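PDB 4OPE: Nrps/pks from Streptomyces albus, which probably catalyses the decarboxylative condensation that lengthens the growing chain, as a ketosynthase domain of the oxazolomycin "AT-less" type I polyketide synthase. Local coordinates for residues 70-83 and 92-104. Numbering follows the deposited sequence. Where two conformers were deposited one is given.
Sequences LSDVASFDPMFFRM and DPQERIFLQTVWH
A water joins Arg96 to the segment 70-83, donating to Val73 O at 3.0 Å and to Ser75 O and weakly accepting from Arg96 NH1. Arginine suits this place because its flat, many-donor head can bond Ile91 O through NH2 and still reach the water through NH1, which lies 3.1 Å from Ala74 O. Its aliphatic stem works too, CB lying over one face of Phe76, a CH-pi contact 3.8 Å from the ring centroid. With CG anti to the backbone N (chi1 -168°), the Phe76 ring lies against Arg96; an alanine here would probably leave the arginine stem and Leu99 CD1 facing a gap. Branched Leu99 serves two rings, CB covering a face of Phe81 while CD1 approaches Phe76 CZ obliquely. The extended Gln100 chain carries NE2 to 3.6 Å from Phe76 CD1, its CG against Phe81. Phe80 CD1 takes Phe81's opposite face, and Phe80 sets its edge on the Trp103 face, a T-shaped pair with planes at 84°. The delta methyl of Ile97 reaches out to meet Leu70 CD1 tip to tip. The segment 70-83 thus lies along helix 93-108, its strand 75-76 paired antiparallel with 573-574, while helix 152-163 and strands 9-17 and 242-250 of the thiolase-fold core pack around the pair.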
ATOM      1  N   LEU A  70     -15.478  14.331  11.337  1.00 36.96           N
ATOM      2  CA  LEU A  70     -15.159  13.882  12.674  1.00 37.42           C
ATOM      3  C   LEU A  70     -15.342  15.053  13.589  1.00 40.23           C
ATOM      4  O   LEU A  70     -15.070  16.166  13.218  1.00 41.21           O
ATOM      5  CB  LEU A  70     -13.728  13.389  12.757  1.00 36.80           C
ATOM      6  CG  LEU A  70     -13.454  12.052  12.085  1.00 35.98           C
ATOM      7  CD1 LEU A  70     -12.075  11.564  12.451  1.00 35.88           C
ATOM      8  CD2 LEU A  70     -14.460  11.013  12.510  1.00 36.87           C
ATOM      9  N   SER A  71     -15.778  14.803  14.808  1.00 46.63           N
ATOM     10  CA  SER A  71     -16.050  15.897  15.746  1.00 51.23           C
ATOM     11  C   SER A  71     -14.830  16.793  15.999  1.00 53.60           C
ATOM     12  O   SER A  71     -14.979  18.017  16.191  1.00 54.42           O
ATOM     13  CB  SER A  71     -16.645  15.376  17.069  1.00 51.98           C
ATOM     14  OG  SER A  71     -15.642  14.833  17.898  1.00 57.07           O
ATOM     15  N   ASP A  72     -13.637  16.206  15.989  1.00 54.70           N
ATOM     16  CA  ASP A  72     -12.454  16.999  16.215  1.00 58.20           C
ATOM     17  C   ASP A  72     -11.182  16.307  15.784  1.00 56.54           C
ATOM     18  O   ASP A  72     -10.727  15.404  16.474  1.00 64.72           O
ATOM     19  CB  ASP A  72     -12.362  17.323  17.689  1.00 64.72           C
ATOM     20  CG  ASP A  72     -11.061  18.040  18.063  1.00 76.31           C
ATOM     21  OD1 ASP A  72     -10.526  18.917  17.292  1.00 71.91           O
ATOM     22  OD2 ASP A  72     -10.598  17.714  19.183  1.00 86.14           O
ATOM     23  N   VAL A  73     -10.566  16.791  14.702  1.00 51.55           N
ATOM     24  CA  VAL A  73      -9.407  16.131  14.098  1.00 47.04           C
ATOM     25  C   VAL A  73      -8.066  16.726  14.494  1.00 45.63           C
ATOM     26  O   VAL A  73      -7.039  16.127  14.245  1.00 46.08           O
ATOM     27  CB  VAL A  73      -9.460  16.126  12.555  1.00 47.06           C
ATOM     28  CG1 VAL A  73     -10.492  15.157  12.047  1.00 44.48           C
ATOM     29  CG2 VAL A  73      -9.751  17.512  12.025  1.00 51.20           C
ATOM     30  N   ALA A  74      -8.053  17.900  15.098  1.00 47.64           N
ATOM     31  CA  ALA A  74      -6.787  18.515  15.549  1.00 47.32           C
ATOM     32  C   ALA A  74      -6.237  17.887  16.814  1.00 44.85           C
ATOM     33  O   ALA A  74      -5.052  17.917  17.040  1.00 45.68           O
ATOM     34  CB  ALA A  74      -6.978  19.989  15.777  1.00 47.73           C
ATOM     35  N   SER A  75      -7.101  17.298  17.616  1.00 44.22           N
ATOM     36  CA  SER A  75      -6.713  16.801  18.927  1.00 45.98           C
ATOM     37  C   SER A  75      -5.887  15.545  18.930  1.00 41.10           C
ATOM     38  O   SER A  75      -6.161  14.594  18.231  1.00 37.93           O
ATOM     39  CB  SER A  75      -7.940  16.583  19.797  1.00 48.02           C
ATOM     40  OG  SER A  75      -8.449  17.862  20.109  1.00 51.70           O
ATOM     41  N   PHE A  76      -4.865  15.595  19.758  1.00 41.78           N
ATOM     42  CA  PHE A  76      -3.919  14.538  19.911  1.00 41.66           C
ATOM     43  C   PHE A  76      -3.343  14.599  21.335  1.00 43.35           C
ATOM     44  O   PHE A  76      -3.410  15.661  21.992  1.00 41.74           O
ATOM     45  CB  PHE A  76      -2.803  14.701  18.880  1.00 40.19           C
ATOM     46  CG  PHE A  76      -1.919  13.502  18.752  1.00 38.47           C
ATOM     47  CD1 PHE A  76      -2.451  12.225  18.728  1.00 38.01           C
ATOM     48  CD2 PHE A  76      -0.572  13.654  18.699  1.00 39.29           C
ATOM     49  CE1 PHE A  76      -1.634  11.115  18.627  1.00 39.25           C
ATOM     50  CE2 PHE A  76       0.270  12.557  18.572  1.00 42.03           C
ATOM     51  CZ  PHE A  76      -0.265  11.276  18.511  1.00 40.91           C
ATOM     52  N   ASP A  77      -2.817  13.453  21.784  1.00 41.85           N
ATOM     53  CA  ASP A  77      -2.132  13.279  23.059  1.00 43.50           C
ATOM     54  C   ASP A  77      -0.668  12.902  22.740  1.00 42.53           C
ATOM     55  O   ASP A  77      -0.264  11.722  22.820  1.00 38.02           O
ATOM     56  CB  ASP A  77      -2.852  12.188  23.858  1.00 44.83           C
ATOM     57  CG  ASP A  77      -2.373  12.059  25.286  1.00 47.99           C
ATOM     58  OD1 ASP A  77      -1.339  12.670  25.602  1.00 50.91           O
ATOM     59  OD2 ASP A  77      -3.050  11.338  26.098  1.00 45.80           O
ATOM     60  N   PRO A  78       0.133  13.912  22.370  1.00 40.84           N
ATOM     61  CA  PRO A  78       1.516  13.648  21.917  1.00 41.81           C
ATOM     62  C   PRO A  78       2.402  13.055  23.025  1.00 44.69           C
ATOM     63  O   PRO A  78       3.308  12.227  22.744  1.00 42.49           O
ATOM     64  CB  PRO A  78       2.044  15.026  21.507  1.00 40.54           C
ATOM     65  CG  PRO A  78       1.068  16.017  22.059  1.00 41.38           C
ATOM     66  CD  PRO A  78      -0.244  15.332  22.296  1.00 39.95           C
HETATM   67  N   MSE A  79       2.141  13.484  24.262  1.00 44.61           N
HETATM   68  CA  MSE A  79       2.948  13.054  25.396  1.00 47.20           C
HETATM   69  C   MSE A  79       2.732  11.579  25.580  1.00 47.10           C
HETATM   70  O   MSE A  79       3.647  10.869  26.003  1.00 49.28           O
HETATM   71  CB  MSE A  79       2.649  13.809  26.689  1.00 48.04           C
HETATM   72  CG  MSE A  79       2.952  15.316  26.664  1.00 53.74           C
HETATM   73 SE   MSE A  79       4.803  15.828  26.129  0.57 59.53          SE
HETATM   74  CE  MSE A  79       4.322  17.326  24.925  1.00 60.74           C
ATOM     75  N   PHE A  80       1.528  11.103  25.265  1.00 44.76           N
ATOM     76  CA  PHE A  80       1.183   9.703  25.467  1.00 43.62           C
ATOM     77  C   PHE A  80       2.018   8.939  24.501  1.00 40.63           C
ATOM     78  O   PHE A  80       2.655   7.943  24.854  1.00 44.65           O
ATOM     79  CB  PHE A  80      -0.337   9.427  25.256  1.00 42.55           C
ATOM     80  CG  PHE A  80      -0.745   8.002  25.491  1.00 40.75           C
ATOM     81  CD1 PHE A  80      -0.457   7.012  24.565  1.00 41.15           C
ATOM     82  CD2 PHE A  80      -1.431   7.651  26.629  1.00 42.61           C
ATOM     83  CE1 PHE A  80      -0.837   5.697  24.769  1.00 41.23           C
ATOM     84  CE2 PHE A  80      -1.826   6.338  26.848  1.00 43.53           C
ATOM     85  CZ  PHE A  80      -1.525   5.353  25.916  1.00 42.31           C
ATOM     86  N   PHE A  81       2.051   9.437  23.295  1.00 39.98           N
ATOM     87  CA  PHE A  81       2.804   8.771  22.235  1.00 41.56           C
ATOM     88  C   PHE A  81       4.267   9.162  22.078  1.00 42.97           C
ATOM     89  O   PHE A  81       4.822   8.886  21.055  1.00 42.29           O
ATOM     90  CB  PHE A  81       2.052   8.917  20.914  1.00 39.80           C
ATOM     91  CG  PHE A  81       0.734   8.218  20.931  1.00 36.91           C
ATOM     92  CD1 PHE A  81       0.680   6.828  20.866  1.00 36.90           C
ATOM     93  CD2 PHE A  81      -0.422   8.924  21.081  1.00 34.39           C
ATOM     94  CE1 PHE A  81      -0.534   6.166  20.908  1.00 35.96           C
ATOM     95  CE2 PHE A  81      -1.620   8.275  21.113  1.00 35.45           C
ATOM     96  CZ  PHE A  81      -1.691   6.897  21.032  1.00 34.29           C
ATOM     97  N   ARG A  82       4.864   9.785  23.095  1.00 46.37           N
ATOM     98  CA  ARG A  82       6.294  10.092  23.114  0.50 47.67           C
ATOM     99  C   ARG A  82       6.743  10.911  21.911  1.00 48.24           C
ATOM    100  O   ARG A  82       7.701  10.580  21.213  1.00 48.87           O
ATOM    101  CB  ARG A  82       7.131   8.808  23.244  0.50 49.06           C
ATOM    102  CG  ARG A  82       6.875   8.043  24.535  0.50 49.92           C
ATOM    103  CD  ARG A  82       8.016   7.081  24.864  0.50 51.10           C
ATOM    104  NE  ARG A  82       7.654   6.178  25.955  0.50 49.63           N
ATOM    105  CZ  ARG A  82       7.976   6.385  27.218  0.50 48.89           C
ATOM    106  NH1 ARG A  82       7.582   5.536  28.158  0.50 47.33           N
ATOM    107  NH2 ARG A  82       8.697   7.450  27.527  0.50 50.77           N
HETATM  108  N   MSE A  83       6.053  11.996  21.669  1.00 49.37           N
HETATM  109  CA  MSE A  83       6.443  12.863  20.587  1.00 49.36           C
HETATM  110  C   MSE A  83       6.211  14.258  21.087  1.00 48.66           C
HETATM  111  O   MSE A  83       5.413  14.510  21.970  1.00 48.64           O
HETATM  112  CB  MSE A  83       5.748  12.392  19.298  1.00 50.60           C
HETATM  113  CG  MSE A  83       4.595  13.274  18.818  1.00 54.60           C
HETATM  114 SE   MSE A  83       3.717  12.703  17.109  0.68 58.89          SE
HETATM  115  CE  MSE A  83       3.948  10.765  17.239  1.00 49.09           C
ATOM    116  N   ASP A  92       0.306  14.758   9.607  1.00 43.51           N
ATOM    117  CA  ASP A  92      -1.078  14.650   9.171  1.00 43.30           C
ATOM    118  C   ASP A  92      -1.907  14.061  10.282  1.00 41.40           C
ATOM    119  O   ASP A  92      -1.462  13.136  10.925  1.00 45.07           O
ATOM    120  CB  ASP A  92      -1.121  13.694   7.973  1.00 44.66           C
ATOM    121  CG  ASP A  92      -2.383  13.816   7.163  1.00 46.18           C
ATOM    122  OD1 ASP A  92      -3.496  13.680   7.726  1.00 43.77           O
ATOM    123  OD2 ASP A  92      -2.243  14.025   5.937  1.00 46.40           O
ATOM    124  N   PRO A  93      -3.133  14.563  10.494  1.00 38.53           N
ATOM    125  CA  PRO A  93      -3.995  14.007  11.514  1.00 38.03           C
ATOM    126  C   PRO A  93      -4.382  12.559  11.275  1.00 39.09           C
ATOM    127  O   PRO A  93      -4.773  11.882  12.189  1.00 43.01           O
ATOM    128  CB  PRO A  93      -5.233  14.920  11.464  1.00 37.55           C
ATOM    129  CG  PRO A  93      -5.139  15.656  10.217  1.00 36.21           C
ATOM    130  CD  PRO A  93      -3.686  15.809   9.969  1.00 37.22           C
ATOM    131  N   GLN A  94      -4.255  12.075  10.053  1.00 41.66           N
ATOM    132  CA  GLN A  94      -4.478  10.661   9.776  1.00 39.99           C
ATOM    133  C   GLN A  94      -3.492   9.821  10.582  1.00 39.78           C
ATOM    134  O   GLN A  94      -3.879   8.838  11.172  1.00 41.95           O
ATOM    135  CB  GLN A  94      -4.399  10.375   8.265  1.00 38.39           C
ATOM    136  CG  GLN A  94      -5.473  11.137   7.494  1.00 39.82           C
ATOM    137  CD  GLN A  94      -5.420  11.024   5.962  1.00 40.11           C
ATOM    138  OE1 GLN A  94      -6.433  11.283   5.282  1.00 41.43           O
ATOM    139  NE2 GLN A  94      -4.266  10.671   5.419  1.00 36.65           N
ATOM    140  N   GLU A  95      -2.227  10.200  10.614  1.00 39.30           N
ATOM    141  CA  GLU A  95      -1.231   9.457  11.401  1.00 41.10           C
ATOM    142  C   GLU A  95      -1.556   9.481  12.901  1.00 39.45           C
ATOM    143  O   GLU A  95      -1.495   8.501  13.585  1.00 37.23           O
ATOM    144  CB  GLU A  95       0.146  10.058  11.163  1.00 43.26           C
ATOM    145  CG  GLU A  95       1.308   9.283  11.763  1.00 48.47           C
ATOM    146  CD  GLU A  95       2.682   9.737  11.237  1.00 52.91           C
ATOM    147  OE1 GLU A  95       2.800  10.748  10.508  1.00 53.57           O
ATOM    148  OE2 GLU A  95       3.676   9.078  11.570  1.00 60.34           O
ATOM    149  N   ARG A  96      -1.990  10.609  13.392  1.00 38.84           N
ATOM    150  CA  ARG A  96      -2.241  10.734  14.800  1.00 39.69           C
ATOM    151  C   ARG A  96      -3.476   9.984  15.248  1.00 38.50           C
ATOM    152  O   ARG A  96      -3.493   9.317  16.277  1.00 35.98           O
ATOM    153  CB  ARG A  96      -2.422  12.194  15.122  1.00 42.06           C
ATOM    154  CG  ARG A  96      -1.268  13.083  14.633  1.00 43.55           C
ATOM    155  CD  ARG A  96      -1.486  14.497  15.105  1.00 42.02           C
ATOM    156  NE  ARG A  96      -1.443  15.459  14.025  1.00 39.20           N
ATOM    157  CZ  ARG A  96      -2.241  16.504  13.930  1.00 37.79           C
ATOM    158  NH1 ARG A  96      -3.231  16.717  14.796  1.00 39.39           N
ATOM    159  NH2 ARG A  96      -2.060  17.332  12.940  1.00 38.79           N
ATOM    160  N   ILE A  97      -4.532  10.120  14.470  1.00 38.82           N
ATOM    161  CA  ILE A  97      -5.796   9.514  14.809  1.00 36.73           C
ATOM    162  C   ILE A  97      -5.714   8.009  14.723  1.00 34.99           C
ATOM    163  O   ILE A  97      -6.272   7.291  15.560  1.00 35.89           O
ATOM    164  CB  ILE A  97      -6.883  10.069  13.904  1.00 37.91           C
ATOM    165  CG1 ILE A  97      -7.147  11.507  14.351  1.00 39.59           C
ATOM    166  CG2 ILE A  97      -8.135   9.206  13.978  1.00 38.41           C
ATOM    167  CD1 ILE A  97      -8.208  12.214  13.549  1.00 41.84           C
ATOM    168  N   PHE A  98      -5.022   7.519  13.716  1.00 31.74           N
ATOM    169  CA  PHE A  98      -4.869   6.101  13.601  1.00 31.67           C
ATOM    170  C   PHE A  98      -4.113   5.476  14.801  1.00 31.61           C
ATOM    171  O   PHE A  98      -4.373   4.343  15.190  1.00 29.25           O
ATOM    172  CB  PHE A  98      -4.189   5.760  12.290  1.00 31.99           C
ATOM    173  CG  PHE A  98      -4.289   4.335  11.925  1.00 31.96           C
ATOM    174  CD1 PHE A  98      -5.518   3.749  11.712  1.00 32.80           C
ATOM    175  CD2 PHE A  98      -3.186   3.576  11.806  1.00 33.80           C
ATOM    176  CE1 PHE A  98      -5.634   2.404  11.383  1.00 32.87           C
ATOM    177  CE2 PHE A  98      -3.294   2.223  11.472  1.00 34.88           C
ATOM    178  CZ  PHE A  98      -4.523   1.642  11.269  1.00 32.71           C
ATOM    179  N   LEU A  99      -3.206   6.226  15.397  1.00 30.96           N
ATOM    180  CA  LEU A  99      -2.536   5.741  16.576  1.00 31.83           C
ATOM    181  C   LEU A  99      -3.520   5.539  17.717  1.00 32.12           C
ATOM    182  O   LEU A  99      -3.535   4.489  18.384  1.00 32.16           O
ATOM    183  CB  LEU A  99      -1.483   6.716  17.022  1.00 33.70           C
ATOM    184  CG  LEU A  99      -0.099   6.531  16.472  1.00 36.18           C
ATOM    185  CD1 LEU A  99       0.653   7.791  16.824  1.00 38.37           C
ATOM    186  CD2 LEU A  99       0.595   5.316  17.066  1.00 36.83           C
ATOM    187  N   GLN A 100      -4.375   6.525  17.935  1.00 31.95           N
ATOM    188  CA  GLN A 100      -5.392   6.362  18.963  1.00 32.60           C
ATOM    189  C   GLN A 100      -6.359   5.219  18.621  1.00 31.61           C
ATOM    190  O   GLN A 100      -6.729   4.446  19.501  1.00 31.87           O
ATOM    191  CB  GLN A 100      -6.098   7.676  19.243  1.00 33.85           C
ATOM    192  CG  GLN A 100      -5.102   8.778  19.678  1.00 37.08           C
ATOM    193  CD  GLN A 100      -5.776  10.141  19.907  1.00 39.49           C
ATOM    194  OE1 GLN A 100      -6.779  10.417  19.319  1.00 39.28           O
ATOM    195  NE2 GLN A 100      -5.187  10.995  20.721  1.00 42.46           N
ATOM    196  N   THR A 101      -6.720   5.081  17.347  1.00 29.92           N
ATOM    197  CA  THR A 101      -7.580   4.000  16.917  1.00 29.19           C
ATOM    198  C   THR A 101      -6.964   2.661  17.234  1.00 29.01           C
ATOM    199  O   THR A 101      -7.605   1.784  17.797  1.00 30.13           O
ATOM    200  CB  THR A 101      -7.832   4.116  15.416  1.00 30.38           C
ATOM    201  OG1 THR A 101      -8.552   5.333  15.173  1.00 32.32           O
ATOM    202  CG2 THR A 101      -8.594   2.922  14.874  1.00 29.19           C
ATOM    203  N   VAL A 102      -5.693   2.489  16.950  1.00 29.36           N
ATOM    204  CA  VAL A 102      -5.082   1.191  17.251  1.00 29.43           C
ATOM    205  C   VAL A 102      -5.074   0.913  18.734  1.00 29.20           C
ATOM    206  O   VAL A 102      -5.356  -0.210  19.169  1.00 29.87           O
ATOM    207  CB  VAL A 102      -3.694   1.040  16.644  1.00 28.89           C
ATOM    208  CG1 VAL A 102      -3.085  -0.289  17.045  1.00 28.98           C
ATOM    209  CG2 VAL A 102      -3.828   1.105  15.131  1.00 28.05           C
ATOM    210  N   TRP A 103      -4.786   1.940  19.518  1.00 29.47           N
ATOM    211  CA  TRP A 103      -4.862   1.798  20.972  1.00 29.23           C
ATOM    212  C   TRP A 103      -6.256   1.299  21.361  1.00 29.58           C
ATOM    213  O   TRP A 103      -6.382   0.334  22.137  1.00 29.50           O
ATOM    214  CB  TRP A 103      -4.581   3.110  21.712  1.00 30.43           C
ATOM    215  CG  TRP A 103      -4.496   2.864  23.178  1.00 31.76           C
ATOM    216  CD1 TRP A 103      -5.505   2.930  24.097  1.00 31.11           C
ATOM    217  CD2 TRP A 103      -3.323   2.455  23.897  1.00 32.82           C
ATOM    218  NE1 TRP A 103      -5.033   2.597  25.360  1.00 30.39           N
ATOM    219  CE2 TRP A 103      -3.703   2.286  25.263  1.00 31.67           C
ATOM    220  CE3 TRP A 103      -1.996   2.215  23.525  1.00 31.74           C
ATOM    221  CZ2 TRP A 103      -2.802   1.870  26.240  1.00 31.69           C
ATOM    222  CZ3 TRP A 103      -1.089   1.815  24.508  1.00 32.47           C
ATOM    223  CH2 TRP A 103      -1.496   1.651  25.845  1.00 32.79           C
ATOM    224  N   HIS A 104      -7.307   1.945  20.841  1.00 28.92           N
ATOM    225  CA  HIS A 104      -8.634   1.544  21.223  1.00 29.30           C
ATOM    226  C   HIS A 104      -8.996   0.171  20.680  1.00 29.58           C
ATOM    227  O   HIS A 104      -9.740  -0.561  21.325  1.00 30.70           O
ATOM    228  CB  HIS A 104      -9.643   2.567  20.815  1.00 30.37           C
ATOM    229  CG  HIS A 104      -9.554   3.832  21.600  1.00 31.48           C
ATOM    230  ND1 HIS A 104      -9.718   5.073  21.031  1.00 31.85           N
ATOM    231  CD2 HIS A 104      -9.328   4.047  22.914  1.00 33.85           C
ATOM    232  CE1 HIS A 104      -9.602   6.004  21.958  1.00 32.40           C
ATOM    233  NE2 HIS A 104      -9.379   5.403  23.115  1.00 35.03           N
TER
HETATM  234  O   HOH W   1      -5.166  14.506  15.868  1.00 40.49           O